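Local coordinates for 2-dehydro-3-deoxyphosphogluconate aldolase (PDB 3NZR), which belongs to the KDGP aldolase family, a group of enzymes built on the TIM-barrel fold, at residues V37-L42 with K57-V62; T51-M56 with S86-P91. All coordinates share one frame; numbering follows the deposited sequence.

Interaction 1 (V37-L42 with K57-V62); sequences VLVGVL and KKYSEV
Val-41 lays a methyl over one face of the Tyr-59 ring, and this CH-pi contact carries most of the meeting between strand 37-42 and the last turn of helix 49-61. CG2 of Val-41 stands 3.9 Å from the centroid of the Tyr-59 ring and 15° off its normal, displaced from the centre so that its nearest ring atoms are CG and CD1. The other branch, Val-41 CG1, reaches farther along the ring and comes within 4.1 Å of Tyr-59 CE2, so both methyls lie on the same side of the ring, CG2 by the CG-CD1 end and CG1 toward CE2. Val-39, two residues earlier on the strand, adds a looser touch, its CG1 lying 4.5 Å from Tyr-59 CD1. With CG set anti to its carbonyl carbon (chi1 -74°), the tyrosine ring leaves the helix toward the strand. Farther out, Val-23 and Ala-26 of helix 23-32 and the loop residue Ala-20 also pack on Tyr-59, while Tyr-46 touches Val-41. Backbone bonds from Val-39 to Ala-66 and Ser-68 tie the strand to its neighbour 67-70, completing the beta-alpha-beta unit of the barrel. The two segments share no hydrogen bond, although the helix sits directly against the strand. Their cohesion across this buried interface therefore comes from dispersion and methyl-to-pi contact, while the backbones of Leu-38, Val-39 and Gly-40 are hydrogen-bonded to the neighbouring strands.

Interaction 2 (T51-M56 with S86-P91); sequences TAVEDM and SQHVQP
Val-53 and Val-89 bring helices 49-61 and 79-89 close together, their CA atoms only 6.0 Å apart. These are successive helices of the layer around the TIM barrel, and the contact joins the middle of one to the C-terminal end of the other. CG2 of Val-89, placed anti to its own carbonyl carbon, presses against the first helix: it lies 4.0 Å from the backbone CA of Val-53 and 3.9 Å from CB of Met-56, a selenomethionine in the model. Beyond CB the Met-56 chain runs extended away from Val-89, and it packs on Val-69 and Ile-85. Nearer solvent, both methyls of Val-53 abut CB of His-88 from the same side, the closer being CG1 at 3.9 Å. Val-53 CG2 also meets the edge of the imidazole near the ring plane, without covering its face. Where helix 79-89 stops, Gln-90 turns to positive phi (50°) and folds its side chain back to the preceding turn. Its amide is held on several sides, with OE1 bonded to Gln-110 and NE2 to Ala-108 O. The amide nitrogen Gln-90 NE2 also donates to Gln-87 O at 2.9 Å and 173°, that oxygen lying in the plane of the glutamine amide.

In the fold
Helix 49-61 serves both contacts: its C-terminal part, within 57-62, packs inward on a strand in interaction 1, and the preceding turns, 51-56, pack on the next helix in interaction 2. The first is wholly buried and sets aromatic against aliphatic groups. The second is only partly buried, joins chiefly aliphatic groups, and passes from a buried selenomethionine to an exposed histidine. They meet where Met-56 CE comes 3.6 Å from Val-41 O, so the selenomethionine side chain reaches from the helix layer to the strand. Tyr-46 lies at this junction, touching both Val-41 and Met-56, and its hydroxyl is hydrogen-bonded to Asp-55. Neither contact involves the other chain of the assembly.

Interaction 1 (V37-L42 with K57-V62)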
ATOM      1  N   VAL A  37      13.373 -22.484  10.225  1.00 19.73           N
ATOM      2  CA  VAL A  37      13.146 -21.343  11.151  1.00 20.26           C
ATOM      3  C   VAL A  37      13.549 -20.049  10.448  1.00 18.94           C
ATOM      4  O   VAL A  37      14.344 -20.073   9.517  1.00 20.75           O
ATOM      5  CB  VAL A  37      13.975 -21.549  12.427  1.00 20.35           C
ATOM      6  CG1 VAL A  37      15.468 -21.457  12.109  1.00 21.82           C
ATOM      7  CG2 VAL A  37      13.591 -20.537  13.545  1.00 21.32           C
ATOM      8  N   LEU A  38      13.007 -18.928  10.908  1.00 19.35           N
ATOM      9  CA  LEU A  38      13.498 -17.627  10.584  1.00 18.18           C
ATOM     10  C   LEU A  38      13.798 -16.964  11.885  1.00 19.48           C
ATOM     11  O   LEU A  38      12.993 -17.042  12.782  1.00 19.88           O
ATOM     12  CB  LEU A  38      12.353 -16.821   9.905  1.00 19.34           C
ATOM     13  CG  LEU A  38      11.881 -17.360   8.608  1.00 18.22           C
ATOM     14  CD1 LEU A  38      10.458 -16.815   8.225  1.00 20.49           C
ATOM     15  CD2 LEU A  38      12.930 -17.049   7.550  1.00 21.92           C
ATOM     16  N   VAL A  39      14.934 -16.272  11.998  1.00 19.58           N
ATOM     17  CA  VAL A  39      15.346 -15.676  13.210  1.00 21.74           C
ATOM     18  C   VAL A  39      15.125 -14.149  13.151  1.00 22.69           C
ATOM     19  O   VAL A  39      15.613 -13.457  12.214  1.00 23.77           O
ATOM     20  CB  VAL A  39      16.843 -15.927  13.426  1.00 23.22           C
ATOM     21  CG1 VAL A  39      17.405 -14.944  14.358  1.00 28.69           C
ATOM     22  CG2 VAL A  39      17.110 -17.346  13.902  1.00 25.21           C
ATOM     23  N   GLY A  40      14.327 -13.656  14.085  1.00 22.69           N
ATOM     24  CA  GLY A  40      13.874 -12.260  14.050  1.00 22.24           C
ATOM     25  C   GLY A  40      14.904 -11.337  14.718  1.00 22.77           C
ATOM     26  O   GLY A  40      15.426 -11.685  15.783  1.00 23.36           O
ATOM     27  N   VAL A  41      15.244 -10.254  14.012  1.00 23.65           N
ATOM     28  CA  VAL A  41      16.120  -9.218  14.466  1.00 24.70           C
ATOM     29  C   VAL A  41      15.304  -7.924  14.323  1.00 24.27           C
ATOM     30  O   VAL A  41      14.686  -7.666  13.263  1.00 24.11           O
ATOM     31  CB  VAL A  41      17.445  -9.225  13.659  1.00 26.51           C
ATOM     32  CG1 VAL A  41      18.513  -8.312  14.350  1.00 27.87           C
ATOM     33  CG2 VAL A  41      18.070 -10.671  13.586  1.00 26.70           C
ATOM     34  N   LEU A  42      15.264  -7.108  15.370  1.00 24.10           N
ATOM     35  CA  LEU A  42      14.335  -5.969  15.439  1.00 24.25           C
ATOM     36  C   LEU A  42      14.981  -4.595  15.152  1.00 25.21           C
ATOM     37  O   LEU A  42      15.986  -4.219  15.792  1.00 25.43           O
ATOM     38  CB  LEU A  42      13.666  -5.930  16.798  1.00 25.36           C
ATOM     39  CG  LEU A  42      13.031  -7.288  17.174  1.00 26.48           C
ATOM     40  CD1 LEU A  42      12.406  -7.268  18.558  1.00 32.25           C
ATOM     41  CD2 LEU A  42      12.029  -7.669  16.203  1.00 25.12           C
ATOM     42  N   LYS A  57      23.635  -8.561   8.780  1.00 43.39           N
ATOM     43  CA  LYS A  57      24.447  -9.402   7.936  1.00 45.58           C
ATOM     44  C   LYS A  57      25.123 -10.517   8.733  1.00 43.32           C
ATOM     45  O   LYS A  57      25.236 -11.644   8.270  1.00 42.75           O
ATOM     46  CB  LYS A  57      25.464  -8.571   7.184  1.00 50.22           C
ATOM     47  CG  LYS A  57      24.848  -7.781   5.968  1.00 57.09           C
ATOM     48  CD  LYS A  57      25.928  -7.128   5.073  1.00 66.01           C
ATOM     49  CE  LYS A  57      26.962  -6.317   5.876  1.00 68.48           C
ATOM     50  NZ  LYS A  57      28.026  -5.691   5.040  1.00 75.15           N
ATOM     51  N   LYS A  58      25.535 -10.244   9.951  1.00 41.60           N
ATOM     52  CA  LYS A  58      26.152 -11.322  10.763  1.00 41.11           C
ATOM     53  C   LYS A  58      25.153 -12.388  11.125  1.00 38.49           C
ATOM     54  O   LYS A  58      25.497 -13.557  11.260  1.00 39.17           O
ATOM     55  CB  LYS A  58      26.765 -10.778  12.043  1.00 42.24           C
ATOM     56  CG  LYS A  58      27.967  -9.967  11.769  1.00 47.36           C
ATOM     57  CD  LYS A  58      28.292  -8.988  12.884  1.00 51.04           C
ATOM     58  CE  LYS A  58      29.620  -8.263  12.555  1.00 56.12           C
ATOM     59  NZ  LYS A  58      29.635  -6.951  13.181  1.00 56.68           N
ATOM     60  N   TYR A  59      23.908 -12.009  11.340  1.00 35.50           N
ATOM     61  CA  TYR A  59      22.912 -13.037  11.616  1.00 35.70           C
ATOM     62  C   TYR A  59      22.656 -13.874  10.337  1.00 36.57           C
ATOM     63  O   TYR A  59      22.434 -15.074  10.386  1.00 36.53           O
ATOM     64  CB  TYR A  59      21.614 -12.391  12.086  1.00 34.69           C
ATOM     65  CG  TYR A  59      21.663 -11.855  13.490  1.00 34.27           C
ATOM     66  CD1 TYR A  59      21.234 -12.624  14.539  1.00 33.01           C
ATOM     67  CD2 TYR A  59      22.099 -10.576  13.759  1.00 30.59           C
ATOM     68  CE1 TYR A  59      21.240 -12.164  15.833  1.00 34.20           C
ATOM     69  CE2 TYR A  59      22.104 -10.088  15.067  1.00 32.43           C
ATOM     70  CZ  TYR A  59      21.666 -10.916  16.115  1.00 33.72           C
ATOM     71  OH  TYR A  59      21.675 -10.510  17.444  1.00 35.96           O
ATOM     72  N   SER A  60      22.628 -13.204   9.189  1.00 37.70           N
ATOM     73  CA  SER A  60      22.431 -13.910   7.929  1.00 40.02           C
ATOM     74  C   SER A  60      23.557 -14.999   7.700  1.00 40.49           C
ATOM     75  O   SER A  60      23.293 -16.099   7.242  1.00 39.60           O
ATOM     76  CB  SER A  60      22.365 -12.914   6.777  1.00 42.34           C
ATOM     77  OG  SER A  60      22.338 -13.637   5.581  1.00 46.06           O
ATOM     78  N   GLU A  61      24.784 -14.686   8.082  1.00 40.83           N
ATOM     79  CA  GLU A  61      25.901 -15.630   7.910  1.00 43.30           C
ATOM     80  C   GLU A  61      25.740 -16.950   8.636  1.00 42.08           C
ATOM     81  O   GLU A  61      26.126 -17.996   8.122  1.00 43.04           O
ATOM     82  CB  GLU A  61      27.204 -15.011   8.382  1.00 46.24           C
ATOM     83  CG  GLU A  61      27.567 -13.780   7.619  1.00 51.47           C
ATOM     84  CD  GLU A  61      29.017 -13.393   7.827  1.00 59.86           C
ATOM     85  OE1 GLU A  61      29.369 -12.954   8.958  1.00 61.93           O
ATOM     86  OE2 GLU A  61      29.793 -13.533   6.846  1.00 66.15           O
ATOM     87  N   VAL A  62      25.199 -16.911   9.837  1.00 39.41           N
ATOM     88  CA  VAL A  62      25.097 -18.108  10.647  1.00 39.27           C
ATOM     89  C   VAL A  62      23.780 -18.826  10.469  1.00 37.58           C
ATOM     90  O   VAL A  62      23.522 -19.811  11.140  1.00 38.34           O
ATOM     91  CB  VAL A  62      25.349 -17.780  12.127  1.00 39.79           C
ATOM     92  CG1 VAL A  62      26.793 -17.180  12.284  1.00 42.80           C
ATOM     93  CG2 VAL A  62      24.267 -16.839  12.684  1.00 38.27           C
TER

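Interaction 2 (T51-M56 with S86-P91)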
ATOM      1  N   THR A  51      23.659   0.839  10.792  1.00 40.21           N
ATOM      2  CA  THR A  51      24.025   0.062  11.970  1.00 40.88           C
ATOM      3  C   THR A  51      23.243  -1.253  12.040  1.00 39.11           C
ATOM      4  O   THR A  51      23.801  -2.308  12.324  1.00 38.72           O
ATOM      5  CB  THR A  51      23.795   0.939  13.230  1.00 42.20           C
ATOM      6  OG1 THR A  51      24.589   2.153  13.105  1.00 45.54           O
ATOM      7  CG2 THR A  51      24.174   0.214  14.546  1.00 44.83           C
ATOM      8  N   ALA A  52      21.946  -1.194  11.743  1.00 36.33           N
ATOM      9  CA  ALA A  52      21.107  -2.429  11.685  1.00 34.65           C
ATOM     10  C   ALA A  52      21.531  -3.336  10.480  1.00 33.66           C
ATOM     11  O   ALA A  52      21.642  -4.543  10.594  1.00 31.78           O
ATOM     12  CB  ALA A  52      19.661  -2.040  11.582  1.00 33.96           C
ATOM     13  N   VAL A  53      21.831  -2.741   9.337  1.00 34.53           N
ATOM     14  CA  VAL A  53      22.173  -3.545   8.186  1.00 34.77           C
ATOM     15  C   VAL A  53      23.470  -4.340   8.453  1.00 37.04           C
ATOM     16  O   VAL A  53      23.547  -5.535   8.124  1.00 35.78           O
ATOM     17  CB  VAL A  53      22.283  -2.693   6.934  1.00 35.26           C
ATOM     18  CG1 VAL A  53      22.949  -3.469   5.796  1.00 36.37           C
ATOM     19  CG2 VAL A  53      20.895  -2.127   6.515  1.00 33.84           C
ATOM     20  N   GLU A  54      24.468  -3.685   9.035  1.00 39.38           N
ATOM     21  CA  GLU A  54      25.768  -4.353   9.365  1.00 42.66           C
ATOM     22  C   GLU A  54      25.606  -5.507  10.333  1.00 41.12           C
ATOM     23  O   GLU A  54      26.166  -6.582  10.149  1.00 42.03           O
ATOM     24  CB  GLU A  54      26.771  -3.331   9.943  1.00 45.32           C
ATOM     25  CG  GLU A  54      27.311  -2.364   8.880  1.00 53.43           C
ATOM     26  CD  GLU A  54      28.400  -1.381   9.418  1.00 64.73           C
ATOM     27  OE1 GLU A  54      28.952  -1.643  10.535  1.00 70.86           O
ATOM     28  OE2 GLU A  54      28.705  -0.362   8.718  1.00 68.10           O
ATOM     29  N   ASP A  55      24.802  -5.296  11.370  1.00 39.56           N
ATOM     30  CA  ASP A  55      24.557  -6.376  12.342  1.00 38.83           C
ATOM     31  C   ASP A  55      23.757  -7.484  11.678  1.00 37.99           C
ATOM     32  O   ASP A  55      24.122  -8.663  11.744  1.00 36.57           O
ATOM     33  CB  ASP A  55      23.812  -5.880  13.593  1.00 37.63           C
ATOM     34  CG  ASP A  55      24.256  -6.589  14.871  1.00 40.52           C
ATOM     35  OD1 ASP A  55      25.449  -6.999  14.953  1.00 41.94           O
ATOM     36  OD2 ASP A  55      23.437  -6.716  15.807  1.00 37.30           O
HETATM   37  N   MSE A  56      22.677  -7.119  11.003  1.00 37.67           N
HETATM   38  CA  MSE A  56      21.870  -8.170  10.408  1.00 40.40           C
HETATM   39  C   MSE A  56      22.615  -9.072   9.446  1.00 41.23           C
HETATM   40  O   MSE A  56      22.301 -10.235   9.376  1.00 40.67           O
HETATM   41  CB  MSE A  56      20.594  -7.616   9.812  1.00 42.71           C
HETATM   42  CG  MSE A  56      19.640  -7.418  10.928  1.00 44.53           C
HETATM   43 SE   MSE A  56      18.038  -6.600  10.275  0.80 58.57          SE
HETATM   44  CE  MSE A  56      17.369  -5.722  11.916  1.00 51.20           C
ATOM     45  N   SER A  86      15.610  -3.739   4.867  1.00 21.15           N
ATOM     46  CA  SER A  86      15.401  -4.919   4.065  1.00 19.35           C
ATOM     47  C   SER A  86      15.932  -4.749   2.641  1.00 20.89           C
ATOM     48  O   SER A  86      16.430  -5.677   2.021  1.00 21.74           O
ATOM     49  CB  SER A  86      13.911  -5.318   4.062  1.00 17.97           C
ATOM     50  OG  SER A  86      13.428  -5.535   5.410  1.00 17.12           O
ATOM     51  N   GLN A  87      15.799  -3.550   2.084  1.00 24.39           N
ATOM     52  CA  GLN A  87      16.376  -3.241   0.804  1.00 26.45           C
ATOM     53  C   GLN A  87      17.834  -3.717   0.772  1.00 28.80           C
ATOM     54  O   GLN A  87      18.212  -4.386  -0.186  1.00 31.42           O
ATOM     55  CB  GLN A  87      16.302  -1.752   0.511  1.00 26.91           C
ATOM     56  CG  GLN A  87      16.911  -1.336  -0.851  1.00 31.18           C
ATOM     57  CD  GLN A  87      16.547   0.077  -1.226  1.00 33.76           C
ATOM     58  OE1 GLN A  87      16.453   0.940  -0.375  1.00 35.54           O
ATOM     59  NE2 GLN A  87      16.328   0.319  -2.507  1.00 38.43           N
ATOM     60  N   HIS A  88      18.622  -3.381   1.785  1.00 29.77           N
ATOM     61  CA  HIS A  88      20.066  -3.719   1.800  1.00 33.16           C
ATOM     62  C   HIS A  88      20.351  -5.088   2.353  1.00 32.01           C
ATOM     63  O   HIS A  88      21.251  -5.748   1.892  1.00 33.26           O
ATOM     64  CB  HIS A  88      20.838  -2.691   2.587  1.00 34.52           C
ATOM     65  CG  HIS A  88      20.725  -1.335   2.014  1.00 41.65           C
ATOM     66  ND1 HIS A  88      20.583  -0.207   2.791  1.00 48.26           N
ATOM     67  CD2 HIS A  88      20.715  -0.916   0.723  1.00 48.19           C
ATOM     68  CE1 HIS A  88      20.514   0.855   1.996  1.00 52.05           C
ATOM     69  NE2 HIS A  88      20.588   0.451   0.737  1.00 49.18           N
ATOM     70  N   VAL A  89      19.565  -5.546   3.313  1.00 30.49           N
ATOM     71  CA  VAL A  89      19.779  -6.890   3.878  1.00 29.73           C
ATOM     72  C   VAL A  89      19.312  -8.047   2.937  1.00 29.05           C
ATOM     73  O   VAL A  89      19.914  -9.142   2.946  1.00 31.21           O
ATOM     74  CB  VAL A  89      19.053  -7.004   5.224  1.00 30.82           C
ATOM     75  CG1 VAL A  89      18.895  -8.448   5.638  1.00 30.66           C
ATOM     76  CG2 VAL A  89      19.768  -6.192   6.299  1.00 31.13           C
ATOM     77  N   GLN A  90      18.247  -7.841   2.143  1.00 27.21           N
ATOM     78  CA  GLN A  90      17.676  -8.914   1.303  1.00 25.75           C
ATOM     79  C   GLN A  90      17.450 -10.188   2.162  1.00 24.31           C
ATOM     80  O   GLN A  90      17.996 -11.245   1.881  1.00 24.28           O
ATOM     81  CB  GLN A  90      18.578  -9.235   0.093  1.00 27.04           C
ATOM     82  CG  GLN A  90      18.717  -8.035  -0.897  1.00 30.90           C
ATOM     83  CD  GLN A  90      17.443  -7.764  -1.723  1.00 27.20           C
ATOM     84  OE1 GLN A  90      16.930  -8.637  -2.400  1.00 27.59           O
ATOM     85  NE2 GLN A  90      16.999  -6.547  -1.707  1.00 25.19           N
ATOM     86  N   PRO A  91      16.615 -10.080   3.196  1.00 20.67           N
ATOM     87  CA  PRO A  91      16.295 -11.240   4.036  1.00 20.23           C
ATOM     88  C   PRO A  91      15.265 -12.166   3.422  1.00 19.85           C
ATOM     89  O   PRO A  91      14.572 -11.798   2.441  1.00 19.58           O
ATOM     90  CB  PRO A  91      15.731 -10.579   5.266  1.00 20.13           C
ATOM     91  CG  PRO A  91      14.959  -9.329   4.672  1.00 18.99           C
ATOM     92  CD  PRO A  91      15.634  -8.981   3.377  1.00 21.23           C
TER